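Local coordinates for sensor protein (Pseudomonas syringae pv. tomato, PDB 2R8R) that probably acts as a sensor histidine kinase, transferring a phosphoryl group from ATP to a protein histidine, this piece being its N-terminal, P-loop NTPase-like region, at residues Lys105-Ile110 and Asp150-Glu155; Ala79-Ala84 and Ile110-Ala115; Asp163-Glu168 and Ala199-Ala204. All coordinates share one frame; numbering follows the deposited sequence.

Interaction 1: residues Lys105-Ile110 and Asp150-Glu155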
loop_
_atom_site.group_PDB
_atom_site.type_symbol
_atom_site.label_atom_id
_atom_site.label_comp_id
_atom_site.label_asym_id
_atom_site.label_seq_id
_atom_site.Cartn_x
_atom_site.Cartn_y
_atom_site.Cartn_z
ATOM N N LYS A 105 -9.624 -8.359 6.198
ATOM C CA LYS A 105 -8.949 -7.325 5.454
ATOM C C LYS A 105 -7.877 -6.671 6.297
ATOM O O LYS A 105 -8.035 -6.473 7.504
ATOM C CB LYS A 105 -9.958 -6.253 5.018
ATOM C CG LYS A 105 -11.019 -6.677 4.022
ATOM C CD LYS A 105 -10.535 -7.172 2.648
ATOM C CE LYS A 105 -9.998 -6.046 1.764
ATOM N NZ LYS A 105 -9.745 -6.349 0.283
ATOM N N ARG A 106 -6.790 -6.280 5.646
ATOM C CA ARG A 106 -5.727 -5.523 6.310
ATOM C C ARG A 106 -6.161 -4.139 6.791
ATOM O O ARG A 106 -5.642 -3.684 7.772
ATOM C CB ARG A 106 -4.528 -5.419 5.405
ATOM C CG ARG A 106 -3.339 -4.704 6.000
ATOM C CD ARG A 106 -2.163 -4.800 5.030
ATOM N NE ARG A 106 -1.565 -6.128 5.063
ATOM C CZ ARG A 106 -0.599 -6.534 4.247
ATOM N NH1 ARG A 106 -0.112 -5.705 3.311
ATOM N NH2 ARG A 106 -0.103 -7.774 4.373
ATOM N N TRP A 107 -7.124 -3.489 6.121
ATOM C CA TRP A 107 -7.672 -2.233 6.614
ATOM C C TRP A 107 -8.258 -2.373 8.023
ATOM O O TRP A 107 -8.107 -1.468 8.815
ATOM C CB TRP A 107 -8.646 -1.557 5.636
ATOM C CG TRP A 107 -10.004 -2.195 5.381
ATOM C CD1 TRP A 107 -10.375 -2.881 4.264
ATOM C CD2 TRP A 107 -11.175 -2.129 6.216
ATOM N NE1 TRP A 107 -11.696 -3.262 4.355
ATOM C CE2 TRP A 107 -12.206 -2.836 5.550
ATOM C CE3 TRP A 107 -11.452 -1.552 7.464
ATOM C CZ2 TRP A 107 -13.488 -2.985 6.093
ATOM C CZ3 TRP A 107 -12.722 -1.701 8.003
ATOM C CH2 TRP A 107 -13.717 -2.415 7.321
ATOM N N GLN A 108 -8.853 -3.524 8.342
ATOM C CA GLN A 108 -9.322 -3.802 9.709
ATOM C C GLN A 108 -8.197 -3.942 10.713
ATOM O O GLN A 108 -8.341 -3.527 11.850
ATOM C CB GLN A 108 -10.151 -5.080 9.756
ATOM C CG GLN A 108 -11.417 -5.014 9.009
ATOM C CD GLN A 108 -12.077 -6.374 8.916
ATOM O OE1 GLN A 108 -11.994 -7.008 7.883
ATOM N NE2 GLN A 108 -12.700 -6.846 10.024
ATOM N N ASP A 109 -7.101 -4.576 10.314
ATOM C CA ASP A 109 -5.885 -4.603 11.108
ATOM C C ASP A 109 -5.437 -3.186 11.477
ATOM O O ASP A 109 -5.106 -2.889 12.614
ATOM C CB ASP A 109 -4.729 -5.249 10.332
ATOM C CG ASP A 109 -4.912 -6.760 10.061
ATOM O OD1 ASP A 109 -5.902 -7.403 10.530
ATOM O OD2 ASP A 109 -4.009 -7.292 9.377
ATOM N N ILE A 110 -5.420 -2.320 10.470
ATOM C CA ILE A 110 -5.105 -0.923 10.623
ATOM C C ILE A 110 -6.068 -0.199 11.556
ATOM O O ILE A 110 -5.641 0.562 12.414
ATOM C CB ILE A 110 -5.039 -0.211 9.223
ATOM C CG1 ILE A 110 -3.764 -0.665 8.491
ATOM C CG2 ILE A 110 -5.109 1.271 9.401
ATOM C CD1 ILE A 110 -3.703 -0.375 7.005
ATOM N N ASP A 150 -14.555 3.105 0.159
ATOM C CA ASP A 150 -14.110 4.481 -0.013
ATOM C C ASP A 150 -13.972 5.219 1.331
ATOM O O ASP A 150 -13.041 5.994 1.520
ATOM C CB ASP A 150 -15.057 5.219 -0.939
ATOM C CG ASP A 150 -15.047 4.650 -2.343
ATOM O OD1 ASP A 150 -15.173 3.417 -2.471
ATOM O OD2 ASP A 150 -14.915 5.436 -3.312
ATOM N N TRP A 151 -14.883 4.946 2.263
ATOM C CA TRP A 151 -14.891 5.614 3.571
ATOM C C TRP A 151 -13.624 5.383 4.391
ATOM O O TRP A 151 -13.252 6.241 5.169
ATOM C CB TRP A 151 -16.151 5.257 4.386
ATOM C CG TRP A 151 -16.175 3.853 4.873
ATOM C CD1 TRP A 151 -16.852 2.823 4.325
ATOM C CD2 TRP A 151 -15.460 3.318 6.008
ATOM N NE1 TRP A 151 -16.628 1.675 5.047
ATOM C CE2 TRP A 151 -15.776 1.947 6.081
ATOM C CE3 TRP A 151 -14.617 3.877 6.987
ATOM C CZ2 TRP A 151 -15.273 1.115 7.087
ATOM C CZ3 TRP A 151 -14.119 3.060 7.987
ATOM C CH2 TRP A 151 -14.444 1.695 8.033
ATOM N N VAL A 152 -12.939 4.259 4.193
ATOM C CA VAL A 152 -11.666 3.988 4.891
ATOM C C VAL A 152 -10.629 5.049 4.508
ATOM O O VAL A 152 -9.897 5.608 5.372
ATOM C CB VAL A 152 -11.112 2.563 4.637
ATOM C CG1 VAL A 152 -9.707 2.429 5.199
ATOM C CG2 VAL A 152 -11.974 1.530 5.289
ATOM N N LEU A 153 -10.598 5.360 3.220
ATOM C CA LEU A 153 -9.699 6.404 2.726
ATOM C C LEU A 153 -10.190 7.830 3.035
ATOM O O LEU A 153 -9.384 8.695 3.365
ATOM C CB LEU A 153 -9.441 6.196 1.229
ATOM C CG LEU A 153 -8.495 7.179 0.562
ATOM C CD1 LEU A 153 -7.817 6.530 -0.582
ATOM C CD2 LEU A 153 -9.298 8.392 0.081
ATOM N N GLN A 154 -11.504 8.058 2.918
ATOM C CA GLN A 154 -12.124 9.378 3.184
ATOM C C GLN A 154 -11.931 9.849 4.623
ATOM O O GLN A 154 -11.766 11.030 4.887
ATOM C CB GLN A 154 -13.625 9.361 2.864
ATOM C CG GLN A 154 -13.887 9.259 1.361
ATOM C CD GLN A 154 -15.325 8.870 0.987
ATOM O OE1 GLN A 154 -16.197 8.715 1.853
ATOM N NE2 GLN A 154 -15.578 8.729 -0.330
ATOM N N GLU A 155 -11.955 8.908 5.548
ATOM C CA GLU A 155 -11.791 9.235 6.940
ATOM C C GLU A 155 -10.343 9.202 7.402
ATOM O O GLU A 155 -10.091 9.367 8.590
ATOM C CB GLU A 155 -12.673 8.306 7.769
ATOM C CG GLU A 155 -14.140 8.503 7.392
ATOM C CD GLU A 155 -15.074 7.720 8.244
ATOM O OE1 GLU A 155 -14.603 7.014 9.164
ATOM O OE2 GLU A 155 -16.293 7.821 7.999
#

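Interaction 2: residues Ala79-Ala84 and Ile110-Ala115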
loop_
_atom_site.group_PDB
_atom_site.type_symbol
_atom_site.label_atom_id
_atom_site.label_comp_id
_atom_site.label_asym_id
_atom_site.label_seq_id
_atom_site.Cartn_x
_atom_site.Cartn_y
_atom_site.Cartn_z
ATOM N N ALA A 79 1.669 -8.942 17.852
ATOM C CA ALA A 79 2.927 -8.429 18.375
ATOM C C ALA A 79 2.978 -6.903 18.335
ATOM O O ALA A 79 3.551 -6.293 19.243
ATOM C CB ALA A 79 4.118 -9.038 17.632
ATOM N N LEU A 80 2.395 -6.285 17.295
ATOM C CA LEU A 80 2.413 -4.830 17.170
ATOM C C LEU A 80 1.572 -4.190 18.272
ATOM O O LEU A 80 1.928 -3.144 18.804
ATOM C CB LEU A 80 1.934 -4.365 15.767
ATOM C CG LEU A 80 2.846 -4.705 14.568
ATOM C CD1 LEU A 80 2.098 -4.580 13.246
ATOM C CD2 LEU A 80 4.160 -3.938 14.578
ATOM N N LEU A 81 0.453 -4.810 18.613
ATOM C CA LEU A 81 -0.438 -4.266 19.632
ATOM C C LEU A 81 0.228 -4.383 20.984
ATOM O O LEU A 81 0.088 -3.496 21.825
ATOM C CB LEU A 81 -1.795 -4.967 19.644
ATOM C CG LEU A 81 -2.722 -4.637 18.478
ATOM C CD1 LEU A 81 -3.820 -5.702 18.336
ATOM C CD2 LEU A 81 -3.344 -3.229 18.611
ATOM N N LYS A 82 0.980 -5.467 21.175
ATOM C CA LYS A 82 1.690 -5.677 22.425
ATOM C C LYS A 82 2.851 -4.696 22.616
ATOM O O LYS A 82 2.997 -4.102 23.692
ATOM C CB LYS A 82 2.166 -7.120 22.544
ATOM C CG LYS A 82 1.070 -8.085 23.037
ATOM C CD LYS A 82 1.650 -9.488 23.456
ATOM C CE LYS A 82 0.567 -10.637 23.476
ATOM N NZ LYS A 82 0.337 -11.277 22.118
ATOM N N ALA A 83 3.665 -4.523 21.581
ATOM C CA ALA A 83 4.811 -3.610 21.637
ATOM C C ALA A 83 4.379 -2.135 21.684
ATOM O O ALA A 83 5.120 -1.273 22.159
ATOM C CB ALA A 83 5.703 -3.861 20.458
ATOM N N ALA A 84 3.185 -1.865 21.154
ATOM C CA ALA A 84 2.609 -0.520 21.038
ATOM C C ALA A 84 3.573 0.564 20.541
ATOM O O ALA A 84 3.842 1.517 21.253
ATOM C CB ALA A 84 1.973 -0.091 22.378
ATOM N N ILE A 110 -5.420 -2.320 10.470
ATOM C CA ILE A 110 -5.105 -0.923 10.623
ATOM C C ILE A 110 -6.068 -0.199 11.556
ATOM O O ILE A 110 -5.641 0.562 12.414
ATOM C CB ILE A 110 -5.039 -0.211 9.223
ATOM C CG1 ILE A 110 -3.764 -0.665 8.491
ATOM C CG2 ILE A 110 -5.109 1.271 9.401
ATOM C CD1 ILE A 110 -3.703 -0.375 7.005
ATOM N N GLN A 111 -7.362 -0.426 11.405
ATOM C CA GLN A 111 -8.311 0.261 12.273
ATOM C C GLN A 111 -8.028 -0.123 13.717
ATOM O O GLN A 111 -8.112 0.711 14.580
ATOM C CB GLN A 111 -9.800 -0.027 11.913
ATOM C CG GLN A 111 -10.330 0.433 10.550
ATOM C CD GLN A 111 -10.184 1.915 10.303
ATOM O OE1 GLN A 111 -10.498 2.735 11.168
ATOM N NE2 GLN A 111 -9.726 2.280 9.099
ATOM N N GLU A 112 -7.682 -1.384 13.964
ATOM C CA GLU A 112 -7.372 -1.875 15.314
ATOM C C GLU A 112 -6.145 -1.227 15.941
ATOM O O GLU A 112 -6.137 -0.927 17.125
ATOM C CB GLU A 112 -7.174 -3.406 15.353
ATOM C CG GLU A 112 -7.274 -3.949 16.757
ATOM C CD GLU A 112 -7.189 -5.444 16.884
ATOM O OE1 GLU A 112 -6.716 -6.119 15.948
ATOM O OE2 GLU A 112 -7.596 -5.953 17.970
ATOM N N LEU A 113 -5.100 -1.045 15.143
ATOM C CA LEU A 113 -3.897 -0.319 15.582
ATOM C C LEU A 113 -4.278 1.100 15.924
ATOM O O LEU A 113 -3.857 1.614 16.918
ATOM C CB LEU A 113 -2.831 -0.288 14.470
ATOM C CG LEU A 113 -2.223 -1.639 14.066
ATOM C CD1 LEU A 113 -1.531 -1.498 12.734
ATOM C CD2 LEU A 113 -1.288 -2.127 15.204
ATOM N N LEU A 114 -5.072 1.726 15.062
ATOM C CA LEU A 114 -5.494 3.110 15.233
ATOM C C LEU A 114 -6.359 3.314 16.492
ATOM O O LEU A 114 -6.210 4.324 17.178
ATOM C CB LEU A 114 -6.247 3.576 13.987
ATOM C CG LEU A 114 -5.489 3.776 12.665
ATOM C CD1 LEU A 114 -6.539 4.034 11.516
ATOM C CD2 LEU A 114 -4.549 4.896 12.806
ATOM N N ALA A 115 -7.223 2.333 16.804
ATOM C CA ALA A 115 -8.043 2.357 18.032
ATOM C C ALA A 115 -7.188 2.198 19.289
ATOM O O ALA A 115 -7.570 2.672 20.348
ATOM C CB ALA A 115 -9.163 1.289 17.994
#

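Interaction 3: residues Asp163-Glu168 and Ala199-Ala204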
loop_
_atom_site.group_PDB
_atom_site.type_symbol
_atom_site.label_atom_id
_atom_site.label_comp_id
_atom_site.label_asym_id
_atom_site.label_seq_id
_atom_site.Cartn_x
_atom_site.Cartn_y
_atom_site.Cartn_z
ATOM N N ASP A 163 2.676 11.071 -7.365
ATOM C CA ASP A 163 2.361 11.209 -8.773
ATOM C C ASP A 163 3.608 10.861 -9.607
ATOM O O ASP A 163 4.735 11.050 -9.170
ATOM C CB ASP A 163 1.881 12.640 -9.023
ATOM C CG ASP A 163 1.491 12.907 -10.449
ATOM O OD1 ASP A 163 0.772 12.093 -11.071
ATOM O OD2 ASP A 163 1.849 13.992 -10.930
ATOM N N LEU A 164 3.384 10.333 -10.793
ATOM C CA LEU A 164 4.437 10.025 -11.735
ATOM C C LEU A 164 3.823 10.026 -13.129
ATOM O O LEU A 164 2.786 9.416 -13.326
ATOM C CB LEU A 164 5.063 8.665 -11.391
ATOM C CG LEU A 164 6.395 8.363 -12.086
ATOM C CD1 LEU A 164 7.566 9.147 -11.419
ATOM C CD2 LEU A 164 6.664 6.887 -12.181
ATOM N N PRO A 165 4.462 10.701 -14.116
ATOM C CA PRO A 165 3.957 10.575 -15.517
ATOM C C PRO A 165 3.880 9.139 -16.070
ATOM O O PRO A 165 4.822 8.328 -15.886
ATOM C CB PRO A 165 4.986 11.370 -16.320
ATOM C CG PRO A 165 5.591 12.342 -15.290
ATOM C CD PRO A 165 5.670 11.547 -14.047
ATOM N N PRO A 166 2.762 8.798 -16.719
ATOM C CA PRO A 166 2.618 7.470 -17.335
ATOM C C PRO A 166 3.788 7.026 -18.224
ATOM O O PRO A 166 4.244 5.904 -18.115
ATOM C CB PRO A 166 1.311 7.609 -18.134
ATOM C CG PRO A 166 0.533 8.631 -17.304
ATOM C CD PRO A 166 1.529 9.605 -16.882
ATOM N N ARG A 167 4.283 7.904 -19.066
ATOM C CA ARG A 167 5.400 7.581 -19.946
ATOM C C ARG A 167 6.628 7.117 -19.163
ATOM O O ARG A 167 7.319 6.143 -19.521
ATOM C CB ARG A 167 5.750 8.797 -20.806
ATOM C CG ARG A 167 6.495 8.459 -22.069
ATOM C CD ARG A 167 7.740 9.361 -22.307
ATOM N NE ARG A 167 8.802 8.957 -21.372
ATOM C CZ ARG A 167 9.344 9.725 -20.420
ATOM N NH1 ARG A 167 8.983 10.978 -20.278
ATOM N NH2 ARG A 167 10.269 9.230 -19.603
ATOM N N GLU A 168 6.880 7.817 -18.077
ATOM C CA GLU A 168 7.960 7.475 -17.192
ATOM C C GLU A 168 7.716 6.163 -16.460
ATOM O O GLU A 168 8.629 5.374 -16.293
ATOM C CB GLU A 168 8.156 8.620 -16.200
ATOM C CG GLU A 168 9.429 8.493 -15.480
ATOM C CD GLU A 168 9.694 9.631 -14.515
ATOM O OE1 GLU A 168 9.241 10.785 -14.751
ATOM O OE2 GLU A 168 10.392 9.334 -13.524
ATOM N N ALA A 199 -5.554 7.370 -17.562
ATOM C CA ALA A 199 -6.879 7.283 -16.976
ATOM C C ALA A 199 -6.786 7.114 -15.453
ATOM O O ALA A 199 -7.460 7.789 -14.719
ATOM C CB ALA A 199 -7.668 6.098 -17.631
ATOM N N LEU A 200 -5.933 6.217 -14.987
ATOM C CA LEU A 200 -5.760 5.952 -13.550
ATOM C C LEU A 200 -5.126 7.130 -12.791
ATOM O O LEU A 200 -5.489 7.405 -11.653
ATOM C CB LEU A 200 -4.924 4.695 -13.347
ATOM C CG LEU A 200 -5.630 3.401 -13.740
ATOM C CD1 LEU A 200 -4.580 2.307 -14.054
ATOM C CD2 LEU A 200 -6.597 2.969 -12.641
ATOM N N ARG A 201 -4.194 7.826 -13.442
ATOM C CA ARG A 201 -3.590 9.022 -12.883
ATOM C C ARG A 201 -4.630 10.113 -12.637
ATOM O O ARG A 201 -4.601 10.772 -11.625
ATOM C CB ARG A 201 -2.500 9.543 -13.808
ATOM C CG ARG A 201 -1.865 10.862 -13.345
ATOM C CD ARG A 201 -0.860 11.331 -14.322
ATOM N NE ARG A 201 0.044 12.329 -13.755
ATOM C CZ ARG A 201 0.943 13.012 -14.462
ATOM N NH1 ARG A 201 1.095 12.823 -15.775
ATOM N NH2 ARG A 201 1.732 13.855 -13.844
ATOM N N GLU A 202 -5.545 10.298 -13.584
ATOM C CA GLU A 202 -6.659 11.216 -13.422
ATOM C C GLU A 202 -7.579 10.784 -12.287
ATOM O O GLU A 202 -8.042 11.611 -11.526
ATOM C CB GLU A 202 -7.413 11.324 -14.739
ATOM C CG GLU A 202 -8.733 12.090 -14.678
ATOM C CD GLU A 202 -9.396 12.189 -16.047
ATOM O OE1 GLU A 202 -9.327 13.263 -16.672
ATOM O OE2 GLU A 202 -9.948 11.177 -16.526
HETATM N N MSE A 203 -7.834 9.490 -12.162
HETATM C CA MSE A 203 -8.611 8.968 -11.035
HETATM C C MSE A 203 -7.962 9.265 -9.688
HETATM O O MSE A 203 -8.625 9.699 -8.760
HETATM C CB MSE A 203 -8.818 7.443 -11.165
HETATM C CG MSE A 203 -9.918 7.080 -12.151
HETATM SE SE MSE A 203 -10.234 5.176 -12.325
HETATM C CE MSE A 203 -9.783 4.908 -14.192
ATOM N N ALA A 204 -6.666 9.010 -9.586
ATOM C CA ALA A 204 -5.926 9.290 -8.351
ATOM C C ALA A 204 -6.033 10.787 -8.017
ATOM O O ALA A 204 -6.263 11.168 -6.874
ATOM C CB ALA A 204 -4.437 8.846 -8.499
#

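Interaction 1: residues Lys105-Ile110 and Asp150-Glu155
The indole of W107 has Q108 CG over one face and V152 CG2 over the other, each toward the rim, with W151 completing an offset edge-to-face (T-shaped) pair. These residues join helix 106-115 to the short helix 150-154 of the parallel alpha/beta fold expected for a P-loop NTPase relative. In the indole pair the edge of W151 turns toward the face of W107: the six-membered rings stand 5.4 Å apart at their centroids, with planes at 81°, and W107 CZ3 comes 3.8 Å from W151 CH2. V152 CG2 is the wedge in the corner. It makes a CH-pi contact 4.1 Å from the centroid of the W107 six-membered ring, closest to W107 CE3 at 3.8 Å, and the same methyl lies 3.6 Å above the plane of the W151 ring, again toward the rim. W107 holds CG between its backbone N and carbonyl carbon (chi1 70°), and W151 does the same, which brings its six-membered ring nearer than its CB direction alone would suggest. No hydrogen bond crosses; the contacts are ring to ring and methyl to ring. The start of helix 106-115 is fixed separately: R106 pairs with E74, and K105 NZ reaches A94 O, T96 OG1 and T147 O. At the N-cap itself, K105 N donates to Q108 OE1 at 3.2 Å, meeting that oxygen from above its carbonyl plane.

Interaction 2: residues Ala79-Ala84 and Ile110-Ala115
Between L81 and E112 the meeting is one of methyl and carboxylate, and no hydrogen bond crosses; the shortest polar bonds here run inside each helix, such as L114 N to I110 O at 2.9 Å. What faces what is a pair of neighbouring helices in a parallel alpha/beta fold. Helix 77-83 leads into strand 87-90, and helix 106-115 is the connection from that strand to its parallel neighbour 119-125, a beta-alpha-beta crossover. Both helices therefore run the same way on the sheet, their segments 9° from parallel with axes 10.5 Å apart at closest approach.

Toward the outside of the groove, L81 CD1 rests on the flat of the E112 carboxylate, 3.7 Å from E112 CD and equally far, 3.8 Å, from E112 OE1 and OE2. E112 holds CG anti to its backbone N (chi1 -163°) and stays extended beyond it, which carries the carboxylate out to L81; the two side chains cross at about a right angle. Its chain also touches L77 and H103. The other branch, L81 CD2, drops toward the opposing backbone and lies 3.9 Å from E112 O.

Closer to the sheet the contact becomes purely aliphatic. L80 points toward helix 106-115 and also touches V88, while L113 reaches V120 and L77, so these leucines fill the layer between the helices and the strands. At its end, helix 77-83 breaks at A84, whose phi turns positive (44°) and whose carbonyl oxygen accepts from R36 NH1. One methyl meets both L80 and L81: L113 CD2 lies 4.0 Å from L80 CB and 4.1 Å from L81 CD2.

Interaction 3: residues Asp163-Glu168 and Ala199-Ala204
R201 grips D163 side-on, NE and NH2 each taking one carboxylate oxygen, in a bidentate salt bridge from helix 194-209 to the loop that follows strand 158-161. R201 NE donates to D163 OD1 at 2.8 Å with a bent N-H...O angle of 143°, using the syn lone pair of that oxygen. The second bond is straighter: R201 NH2 to D163 OD2 is 2.9 Å at 168°, with OD2 in the guanidinium plane and met on its syn side. Carboxylate and guanidinium are turned 35° from each other, which fits OD1 being tilted out of the arginine plane.

The remaining nitrogen lies against prolines. R201 NH1 sits 3.4 Å from P166 CD, and P165 CA lies over one guanidinium face. L164 O stands over that same face, toward its rim, 4.0 Å from R201 NE. P165 is the N-cap of helix 166-174. Carried by an arm extended from CG to NE, R201 also touches residues of a probable Walker A loop. Both carboxylate oxygens are thus satisfied by one partner. Two bonds to separate nitrogens fix the rotation of the guanidinium, and the carboxylate probably offsets its positive charge, tying helix 194-209 to the loop before helix 166-174.

From the N terminus, interaction 2 opens first, at 79-84, and closes at 110-115 a loop containing strand 87-90. Before it closes, interaction 1 has opened at 105-110, so the two cross; its loop runs through strand 119-125 and helix 133-140 to 150-155. They share I110 and helix 106-115, and Q111 NE2 meets V152 CG1 at 3.9 Å, making one row of helices 77-83, 106-115 and 150-154. Interaction 3 follows in series, closing a strandless, largely helical loop from 163-168 to 199-204. Its centre lies about 33 Å from that of interaction 2, across the middle of the chain, where it ties the C-terminal helix to the exit of the edge strand 158-161.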